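Local coordinates for enolase-phosphatase E1 (Saccharomyces cerevisiae, PDB 2G80), which probably enolises and then dephosphorylates a diketo methylthiopentyl phosphate to an acireductone in methionine salvage, using one magnesium ion, at residues D29-T41 against F133-S145. Residues are numbered along the deposited sequence; the frame is centred on the assembly and turned at random.
With MG (magnesium ion), chain E.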
ATOM      1  N   ASP A  29     -11.721  -2.849  23.400  1.00 71.73           N
ATOM      2  CA  ASP A  29     -11.228  -4.211  22.980  1.00 70.77           C
ATOM      3  C   ASP A  29      -9.819  -4.535  23.561  1.00 70.36           C
ATOM      4  O   ASP A  29      -9.269  -3.750  24.373  1.00 69.58           O
ATOM      5  CB  ASP A  29     -11.310  -4.350  21.440  1.00 72.37           C
ATOM      6  CG  ASP A  29     -10.380  -3.375  20.691  1.00 70.98           C
ATOM      7  OD1 ASP A  29      -9.154  -3.489  20.843  1.00 69.96           O
ATOM      8  OD2 ASP A  29     -10.872  -2.548  19.890  1.00 63.95           O
ATOM      9  N   ASN A  30      -9.241  -5.675  23.149  1.00 67.82           N
ATOM     10  CA  ASN A  30      -7.915  -6.117  23.652  1.00 66.26           C
ATOM     11  C   ASN A  30      -6.733  -5.156  23.404  1.00 61.27           C
ATOM     12  O   ASN A  30      -5.743  -5.200  24.156  1.00 62.01           O
ATOM     13  CB  ASN A  30      -7.538  -7.517  23.109  1.00 67.08           C
ATOM     14  CG  ASN A  30      -8.461  -8.646  23.613  1.00 70.20           C
ATOM     15  OD1 ASN A  30      -9.225  -8.493  24.576  1.00 68.58           O
ATOM     16  ND2 ASN A  30      -8.366  -9.798  22.957  1.00 70.99           N
ATOM     17  N   TYR A  31      -6.834  -4.295  22.382  1.00 54.39           N
ATOM     18  CA  TYR A  31      -5.744  -3.363  22.018  1.00 48.87           C
ATOM     19  C   TYR A  31      -6.205  -1.913  21.882  1.00 46.13           C
ATOM     20  O   TYR A  31      -7.323  -1.649  21.440  1.00 44.74           O
ATOM     21  CB  TYR A  31      -5.098  -3.849  20.706  1.00 46.78           C
ATOM     22  CG  TYR A  31      -4.539  -5.256  20.815  1.00 39.88           C
ATOM     23  CD1 TYR A  31      -3.312  -5.487  21.444  1.00 38.51           C
ATOM     24  CD2 TYR A  31      -5.263  -6.367  20.348  1.00 39.56           C
ATOM     25  CE1 TYR A  31      -2.791  -6.791  21.585  1.00 38.36           C
ATOM     26  CE2 TYR A  31      -4.752  -7.686  20.481  1.00 34.14           C
ATOM     27  CZ  TYR A  31      -3.517  -7.885  21.105  1.00 43.02           C
ATOM     28  OH  TYR A  31      -2.995  -9.161  21.258  1.00 42.38           O
ATOM     29  N   SER A  32      -5.359  -0.960  22.273  1.00 44.09           N
ATOM     30  CA  SER A  32      -5.697   0.451  22.041  1.00 45.34           C
ATOM     31  C   SER A  32      -5.509   0.791  20.548  1.00 44.21           C
ATOM     32  O   SER A  32      -6.249   1.600  20.011  1.00 43.34           O
ATOM     33  CB  SER A  32      -4.879   1.423  22.910  1.00 45.26           C
ATOM     34  OG  SER A  32      -3.544   1.613  22.459  1.00 52.55           O
ATOM     35  N   THR A  33      -4.543   0.127  19.897  1.00 42.72           N
ATOM     36  CA  THR A  33      -4.093   0.486  18.565  1.00 39.52           C
ATOM     37  C   THR A  33      -3.812  -0.714  17.673  1.00 36.48           C
ATOM     38  O   THR A  33      -3.393  -1.765  18.141  1.00 37.02           O
ATOM     39  CB  THR A  33      -2.827   1.329  18.712  1.00 39.85           C
ATOM     40  OG1 THR A  33      -3.103   2.408  19.608  1.00 41.01           O
ATOM     41  CG2 THR A  33      -2.334   1.902  17.374  1.00 39.19           C
ATOM     42  N   TYR A  34      -4.071  -0.512  16.386  1.00 33.71           N
ATOM     43  CA  TYR A  34      -3.874  -1.471  15.338  1.00 34.56           C
ATOM     44  C   TYR A  34      -3.021  -0.874  14.220  1.00 34.77           C
ATOM     45  O   TYR A  34      -3.253   0.264  13.783  1.00 35.92           O
ATOM     46  CB  TYR A  34      -5.220  -1.918  14.776  1.00 32.86           C
ATOM     47  CG  TYR A  34      -6.055  -2.652  15.811  1.00 31.05           C
ATOM     48  CD1 TYR A  34      -6.948  -1.952  16.637  1.00 28.30           C
ATOM     49  CD2 TYR A  34      -5.898  -4.042  16.012  1.00 30.28           C
ATOM     50  CE1 TYR A  34      -7.700  -2.621  17.642  1.00 35.28           C
ATOM     51  CE2 TYR A  34      -6.659  -4.728  16.982  1.00 30.90           C
ATOM     52  CZ  TYR A  34      -7.562  -4.019  17.785  1.00 32.50           C
ATOM     53  OH  TYR A  34      -8.305  -4.701  18.712  1.00 33.19           O
ATOM     54  N   LEU A  35      -2.040  -1.662  13.790  1.00 31.65           N
ATOM     55  CA  LEU A  35      -1.120  -1.328  12.735  1.00 32.17           C
ATOM     56  C   LEU A  35      -1.372  -2.361  11.642  1.00 30.72           C
ATOM     57  O   LEU A  35      -1.325  -3.577  11.883  1.00 31.20           O
ATOM     58  CB  LEU A  35       0.319  -1.412  13.241  1.00 31.12           C
ATOM     59  CG  LEU A  35       1.422  -1.011  12.266  1.00 31.09           C
ATOM     60  CD1 LEU A  35       1.310   0.499  11.931  1.00 35.29           C
ATOM     61  CD2 LEU A  35       2.788  -1.332  12.869  1.00 33.05           C
ATOM     62  N   LEU A  36      -1.627  -1.890  10.437  1.00 29.34           N
ATOM     63  CA  LEU A  36      -1.984  -2.799   9.342  1.00 29.95           C
ATOM     64  C   LEU A  36      -1.063  -2.695   8.161  1.00 31.06           C
ATOM     65  O   LEU A  36      -0.774  -1.602   7.689  1.00 34.48           O
ATOM     66  CB  LEU A  36      -3.401  -2.508   8.855  1.00 29.94           C
ATOM     67  CG  LEU A  36      -4.540  -2.530   9.879  1.00 34.67           C
ATOM     68  CD1 LEU A  36      -5.856  -2.148   9.164  1.00 41.38           C
ATOM     69  CD2 LEU A  36      -4.676  -3.865  10.515  1.00 39.04           C
ATOM     70  N   ASP A  37      -0.592  -3.852   7.708  1.00 34.12           N
ATOM     71  CA  ASP A  37       0.047  -3.994   6.414  1.00 34.55           C
ATOM     72  C   ASP A  37      -1.088  -3.847   5.357  1.00 34.34           C
ATOM     73  O   ASP A  37      -2.277  -4.046   5.703  1.00 31.68           O
ATOM     74  CB  ASP A  37       0.676  -5.376   6.304  1.00 34.44           C
ATOM     75  CG  ASP A  37       1.254  -5.654   4.926  1.00 41.47           C
ATOM     76  OD1 ASP A  37       1.902  -4.739   4.348  1.00 38.15           O
ATOM     77  OD2 ASP A  37       1.030  -6.774   4.433  1.00 39.55           O
ATOM     78  N   ILE A  38      -0.739  -3.488   4.108  1.00 33.64           N
ATOM     79  CA  ILE A  38      -1.730  -3.386   3.018  1.00 34.97           C
ATOM     80  C   ILE A  38      -1.878  -4.678   2.216  1.00 35.65           C
ATOM     81  O   ILE A  38      -2.901  -5.357   2.316  1.00 31.58           O
ATOM     82  CB  ILE A  38      -1.467  -2.189   2.035  1.00 34.22           C
ATOM     83  CG1 ILE A  38      -1.595  -0.868   2.809  1.00 36.81           C
ATOM     84  CG2 ILE A  38      -2.518  -2.201   0.849  1.00 35.69           C
ATOM     85  CD1 ILE A  38      -1.258   0.381   2.058  1.00 40.32           C
ATOM     86  N   GLU A  39      -0.837  -5.001   1.447  1.00 37.16           N
ATOM     87  CA  GLU A  39      -0.884  -6.052   0.417  1.00 38.69           C
ATOM     88  C   GLU A  39      -0.901  -7.428   1.024  1.00 34.97           C
ATOM     89  O   GLU A  39      -0.027  -7.751   1.784  1.00 36.35           O
ATOM     90  CB  GLU A  39       0.275  -5.890  -0.590  1.00 40.50           C
ATOM     91  CG  GLU A  39       0.400  -4.459  -1.232  1.00 51.29           C
ATOM     92  CD  GLU A  39       1.322  -3.428  -0.475  1.00 63.10           C
ATOM     93  OE1 GLU A  39       1.519  -3.496   0.782  1.00 56.45           O
ATOM     94  OE2 GLU A  39       1.852  -2.528  -1.178  1.00 65.61           O
ATOM     95  N   GLY A  40      -1.899  -8.244   0.702  1.00 35.35           N
ATOM     96  CA  GLY A  40      -2.060  -9.581   1.328  1.00 32.48           C
ATOM     97  C   GLY A  40      -2.673  -9.537   2.728  1.00 34.01           C
ATOM     98  O   GLY A  40      -2.879 -10.578   3.362  1.00 33.57           O
ATOM     99  N   THR A  41      -3.001  -8.330   3.214  1.00 36.13           N
ATOM    100  CA  THR A  41      -3.560  -8.132   4.549  1.00 35.95           C
ATOM    101  C   THR A  41      -4.956  -7.477   4.462  1.00 32.35           C
ATOM    102  O   THR A  41      -5.905  -8.059   4.920  1.00 35.69           O
ATOM    103  CB  THR A  41      -2.562  -7.332   5.398  1.00 34.88           C
ATOM    104  OG1 THR A  41      -1.336  -8.064   5.447  1.00 34.34           O
ATOM    105  CG2 THR A  41      -3.074  -7.139   6.815  1.00 36.89           C
ATOM    106  N   PHE A 133     -13.587  -3.315   9.864  1.00 34.65           N
ATOM    107  CA  PHE A 133     -12.565  -3.244  10.908  1.00 35.19           C
ATOM    108  C   PHE A 133     -12.022  -1.817  11.058  1.00 36.02           C
ATOM    109  O   PHE A 133     -11.985  -1.286  12.153  1.00 36.77           O
ATOM    110  CB  PHE A 133     -11.442  -4.223  10.566  1.00 36.77           C
ATOM    111  CG  PHE A 133     -10.294  -4.222  11.535  1.00 38.39           C
ATOM    112  CD1 PHE A 133      -9.201  -3.365  11.336  1.00 40.28           C
ATOM    113  CD2 PHE A 133     -10.283  -5.098  12.630  1.00 40.19           C
ATOM    114  CE1 PHE A 133      -8.117  -3.382  12.207  1.00 42.34           C
ATOM    115  CE2 PHE A 133      -9.210  -5.111  13.514  1.00 43.25           C
ATOM    116  CZ  PHE A 133      -8.119  -4.271  13.296  1.00 37.36           C
ATOM    117  N   ILE A 134     -11.594  -1.237   9.940  1.00 35.69           N
ATOM    118  CA  ILE A 134     -11.073   0.140   9.866  1.00 36.74           C
ATOM    119  C   ILE A 134     -12.116   1.168  10.322  1.00 38.28           C
ATOM    120  O   ILE A 134     -11.767   2.118  10.994  1.00 38.75           O
ATOM    121  CB  ILE A 134     -10.555   0.456   8.428  1.00 35.07           C
ATOM    122  CG1 ILE A 134      -9.250  -0.329   8.164  1.00 40.40           C
ATOM    123  CG2 ILE A 134     -10.261   1.949   8.212  1.00 40.36           C
ATOM    124  CD1 ILE A 134      -8.813  -0.343   6.675  1.00 40.08           C
ATOM    125  N   LYS A 135     -13.378   0.984   9.921  1.00 39.32           N
ATOM    126  CA  LYS A 135     -14.464   1.873  10.343  1.00 38.40           C
ATOM    127  C   LYS A 135     -14.828   1.774  11.819  1.00 34.02           C
ATOM    128  O   LYS A 135     -15.376   2.735  12.335  1.00 33.17           O
ATOM    129  CB  LYS A 135     -15.736   1.660   9.514  1.00 38.05           C
ATOM    130  CG  LYS A 135     -15.660   2.159   8.080  1.00 43.04           C
ATOM    131  CD  LYS A 135     -17.055   2.105   7.426  1.00 46.01           C
ATOM    132  CE  LYS A 135     -17.027   2.789   6.074  1.00 54.55           C
ATOM    133  NZ  LYS A 135     -18.378   2.922   5.454  1.00 58.01           N
ATOM    134  N   ARG A 136     -14.588   0.628  12.472  1.00 33.52           N
ATOM    135  CA  ARG A 136     -14.985   0.443  13.881  1.00 36.42           C
ATOM    136  C   ARG A 136     -13.915   0.625  14.947  1.00 36.82           C
ATOM    137  O   ARG A 136     -14.250   1.019  16.065  1.00 39.15           O
ATOM    138  CB  ARG A 136     -15.688  -0.900  14.102  1.00 38.00           C
ATOM    139  CG  ARG A 136     -14.865  -2.137  14.161  1.00 38.23           C
ATOM    140  CD  ARG A 136     -15.721  -3.281  14.626  1.00 39.60           C
ATOM    141  NE  ARG A 136     -14.930  -4.507  14.572  1.00 41.66           N
ATOM    142  CZ  ARG A 136     -14.751  -5.255  13.495  1.00 37.58           C
ATOM    143  NH1 ARG A 136     -15.336  -4.954  12.338  1.00 49.70           N
ATOM    144  NH2 ARG A 136     -13.980  -6.327  13.573  1.00 47.56           N
ATOM    145  N   LYS A 137     -12.647   0.347  14.612  1.00 35.52           N
ATOM    146  CA  LYS A 137     -11.571   0.461  15.575  1.00 35.01           C
ATOM    147  C   LYS A 137     -11.200   1.936  15.771  1.00 37.07           C
ATOM    148  O   LYS A 137     -11.171   2.700  14.824  1.00 38.13           O
ATOM    149  CB  LYS A 137     -10.365  -0.384  15.166  1.00 34.09           C
ATOM    150  CG  LYS A 137     -10.621  -1.892  15.142  1.00 32.38           C
ATOM    151  CD  LYS A 137     -11.099  -2.430  16.478  1.00 37.87           C
ATOM    152  CE  LYS A 137     -11.211  -3.909  16.466  1.00 40.31           C
ATOM    153  NZ  LYS A 137     -11.652  -4.331  17.814  1.00 34.97           N
ATOM    154  N   LYS A 138     -10.880   2.306  17.004  1.00 35.41           N
ATOM    155  CA  LYS A 138     -10.576   3.693  17.323  1.00 36.78           C
ATOM    156  C   LYS A 138      -9.248   4.239  16.855  1.00 36.71           C
ATOM    157  O   LYS A 138      -9.171   5.406  16.506  1.00 35.77           O
ATOM    158  CB  LYS A 138     -10.833   3.937  18.809  1.00 38.62           C
ATOM    159  CG  LYS A 138     -12.352   4.048  18.962  1.00 41.74           C
ATOM    160  CD  LYS A 138     -12.836   3.914  20.286  1.00 43.67           C
ATOM    161  CE  LYS A 138     -14.332   3.808  20.250  1.00 43.12           C
ATOM    162  NZ  LYS A 138     -15.062   4.867  19.530  1.00 38.91           N
ATOM    163  N   ARG A 139      -8.213   3.411  16.829  1.00 36.20           N
ATOM    164  CA  ARG A 139      -6.899   3.860  16.392  1.00 37.22           C
ATOM    165  C   ARG A 139      -6.310   2.874  15.398  1.00 34.81           C
ATOM    166  O   ARG A 139      -5.962   1.753  15.750  1.00 33.34           O
ATOM    167  CB  ARG A 139      -5.983   4.166  17.573  1.00 35.71           C
ATOM    168  CG  ARG A 139      -6.514   5.292  18.485  1.00 38.61           C
ATOM    169  CD  ARG A 139      -5.448   6.346  18.764  1.00 53.91           C
ATOM    170  NE  ARG A 139      -4.223   5.716  19.244  1.00 60.78           N
ATOM    171  CZ  ARG A 139      -2.989   6.208  19.162  1.00 54.46           C
ATOM    172  NH1 ARG A 139      -2.717   7.393  18.591  1.00 56.07           N
ATOM    173  NH2 ARG A 139      -1.997   5.470  19.650  1.00 55.64           N
ATOM    174  N   VAL A 140      -6.262   3.307  14.143  1.00 36.01           N
ATOM    175  CA  VAL A 140      -5.789   2.499  13.019  1.00 35.61           C
ATOM    176  C   VAL A 140      -4.743   3.269  12.217  1.00 33.62           C
ATOM    177  O   VAL A 140      -5.050   4.321  11.687  1.00 35.48           O
ATOM    178  CB  VAL A 140      -6.945   2.121  12.070  1.00 37.89           C
ATOM    179  CG1 VAL A 140      -6.419   1.379  10.786  1.00 37.06           C
ATOM    180  CG2 VAL A 140      -7.986   1.275  12.822  1.00 41.50           C
ATOM    181  N   PHE A 141      -3.554   2.673  12.103  1.00 32.12           N
ATOM    182  CA  PHE A 141      -2.426   3.164  11.343  1.00 32.52           C
ATOM    183  C   PHE A 141      -2.023   2.144  10.279  1.00 30.98           C
ATOM    184  O   PHE A 141      -2.115   0.933  10.490  1.00 30.33           O
ATOM    185  CB  PHE A 141      -1.239   3.456  12.275  1.00 32.61           C
ATOM    186  CG  PHE A 141      -1.510   4.555  13.252  1.00 30.75           C
ATOM    187  CD1 PHE A 141      -1.128   5.847  12.969  1.00 33.82           C
ATOM    188  CD2 PHE A 141      -2.211   4.304  14.430  1.00 38.55           C
ATOM    189  CE1 PHE A 141      -1.381   6.873  13.848  1.00 39.59           C
ATOM    190  CE2 PHE A 141      -2.480   5.330  15.337  1.00 37.21           C
ATOM    191  CZ  PHE A 141      -2.068   6.611  15.054  1.00 39.66           C
ATOM    192  N   ILE A 142      -1.584   2.649   9.135  1.00 32.60           N
ATOM    193  CA  ILE A 142      -1.144   1.821   8.006  1.00 32.84           C
ATOM    194  C   ILE A 142       0.387   1.899   7.912  1.00 33.82           C
ATOM    195  O   ILE A 142       0.958   2.957   8.187  1.00 31.18           O
ATOM    196  CB  ILE A 142      -1.804   2.299   6.678  1.00 33.27           C
ATOM    197  CG1 ILE A 142      -3.340   2.411   6.809  1.00 36.89           C
ATOM    198  CG2 ILE A 142      -1.470   1.358   5.514  1.00 34.33           C
ATOM    199  CD1 ILE A 142      -4.091   1.118   7.091  1.00 27.73           C
ATOM    200  N   TYR A 143       1.031   0.751   7.625  1.00 32.54           N
ATOM    201  CA  TYR A 143       2.474   0.669   7.340  1.00 33.82           C
ATOM    202  C   TYR A 143       2.659  -0.169   6.076  1.00 34.71           C
ATOM    203  O   TYR A 143       2.313  -1.352   6.076  1.00 32.61           O
ATOM    204  CB  TYR A 143       3.255   0.056   8.503  1.00 33.89           C
ATOM    205  CG  TYR A 143       4.786  -0.005   8.383  1.00 30.07           C
ATOM    206  CD1 TYR A 143       5.529   0.983   7.695  1.00 39.97           C
ATOM    207  CD2 TYR A 143       5.506  -0.967   9.097  1.00 30.65           C
ATOM    208  CE1 TYR A 143       6.941   0.946   7.646  1.00 36.61           C
ATOM    209  CE2 TYR A 143       6.908  -0.988   9.081  1.00 36.35           C
ATOM    210  CZ  TYR A 143       7.617  -0.040   8.360  1.00 35.87           C
ATOM    211  OH  TYR A 143       8.976  -0.113   8.342  1.00 31.00           O
ATOM    212  N   SER A 144       3.213   0.437   5.021  1.00 35.12           N
ATOM    213  CA  SER A 144       3.391  -0.241   3.722  1.00 38.90           C
ATOM    214  C   SER A 144       4.675   0.168   2.983  1.00 37.40           C
ATOM    215  O   SER A 144       5.271   1.157   3.322  1.00 39.21           O
ATOM    216  CB  SER A 144       2.162   0.070   2.838  1.00 40.03           C
ATOM    217  OG  SER A 144       2.168  -0.693   1.640  1.00 47.85           O
ATOM    218  N   SER A 145       5.079  -0.608   1.972  1.00 40.13           N
ATOM    219  CA  SER A 145       6.230  -0.247   1.089  1.00 44.06           C
ATOM    220  C   SER A 145       5.862   0.937   0.177  1.00 45.58           C
ATOM    221  O   SER A 145       6.732   1.729  -0.204  1.00 50.56           O
ATOM    222  CB  SER A 145       6.699  -1.438   0.239  1.00 44.19           C
ATOM    223  OG  SER A 145       5.653  -1.936  -0.591  1.00 52.87           O
TER
HETATM  224 MG    MG E 500       1.891  -7.818   2.747  1.00 32.36          MG
HETATM  225  O   HOH W   1     -10.625   0.126  19.135  1.00 36.67           O
HETATM  226  O   HOH W   2      -7.905   0.927  18.161  1.00 37.15           O
HETATM  227  O   HOH W   3       2.527  -6.084   2.008  1.00 29.88           O
HETATM  228  O   HOH W   4       4.357  -3.626   2.360  1.00 46.95           O
HETATM  229  O   HOH W   5       3.611  -7.750   3.906  1.00 38.89           O
HETATM  230  O   HOH W   6       2.627  -8.925   1.299  1.00 32.34           O
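Neighbouring parallel strands 33-36 and 140-143, at the heart of the Rossmann-like HAD core, illustrate how a sheet carries the magnesium-binding loop at its C-terminal edge. Four backbone bonds zip them together; the two given by Phe141 N and Tyr143 N, to the carbonyls of Tyr34 and Leu36, are nearly straight (both 171°). On the sheet face of Tyr34 and Leu36, helix 128-136 packs through Phe133, whose CZ points edge-on into the face of the Tyr34 ring, 3.5 Å from its CD2, in a T-shaped pair with planes at 81°. Leu36 continues this layer, CD1 resting on Val140 CG1 at 3.9 Å. Bent at chi2 (-58°), the Lys137 chain slants across the Tyr34 ring and brings NZ to Asp29 OD2 (2.8 Å), a salt bridge of weak hydrogen-bond geometry to a poorly ordered aspartate; the C-terminal carboxylate of Leu253 also pairs with this ammonium. Tyr34 OH donates to Asp29 OD1 at 2.6 Å, from above the carboxylate plane. An alanine in place of Tyr34 would probably leave the Phe133 edge without its aromatic face and Asp29 without that hydroxyl. Toward the C-terminal end of the sheet, Asp37 OD2 (2.2 Å) and Glu39 O (2.1 Å) bind the magnesium ion, completed by three waters and Asp212, while Lys187 forms a salt bridge with Asp37 OD1. Ser144, predicted to bind substrate with Ser145, donates a hydrogen bond from OG to Glu39 OE1 at 3.0 Å, on the syn side of the carboxylate, linking the two loops. Strand 33-36 is flanked on its other side by strand 207-211; helix 190-200 packs on Thr33 and Phe141, and helix 148-156 on Ile38 and Ile142.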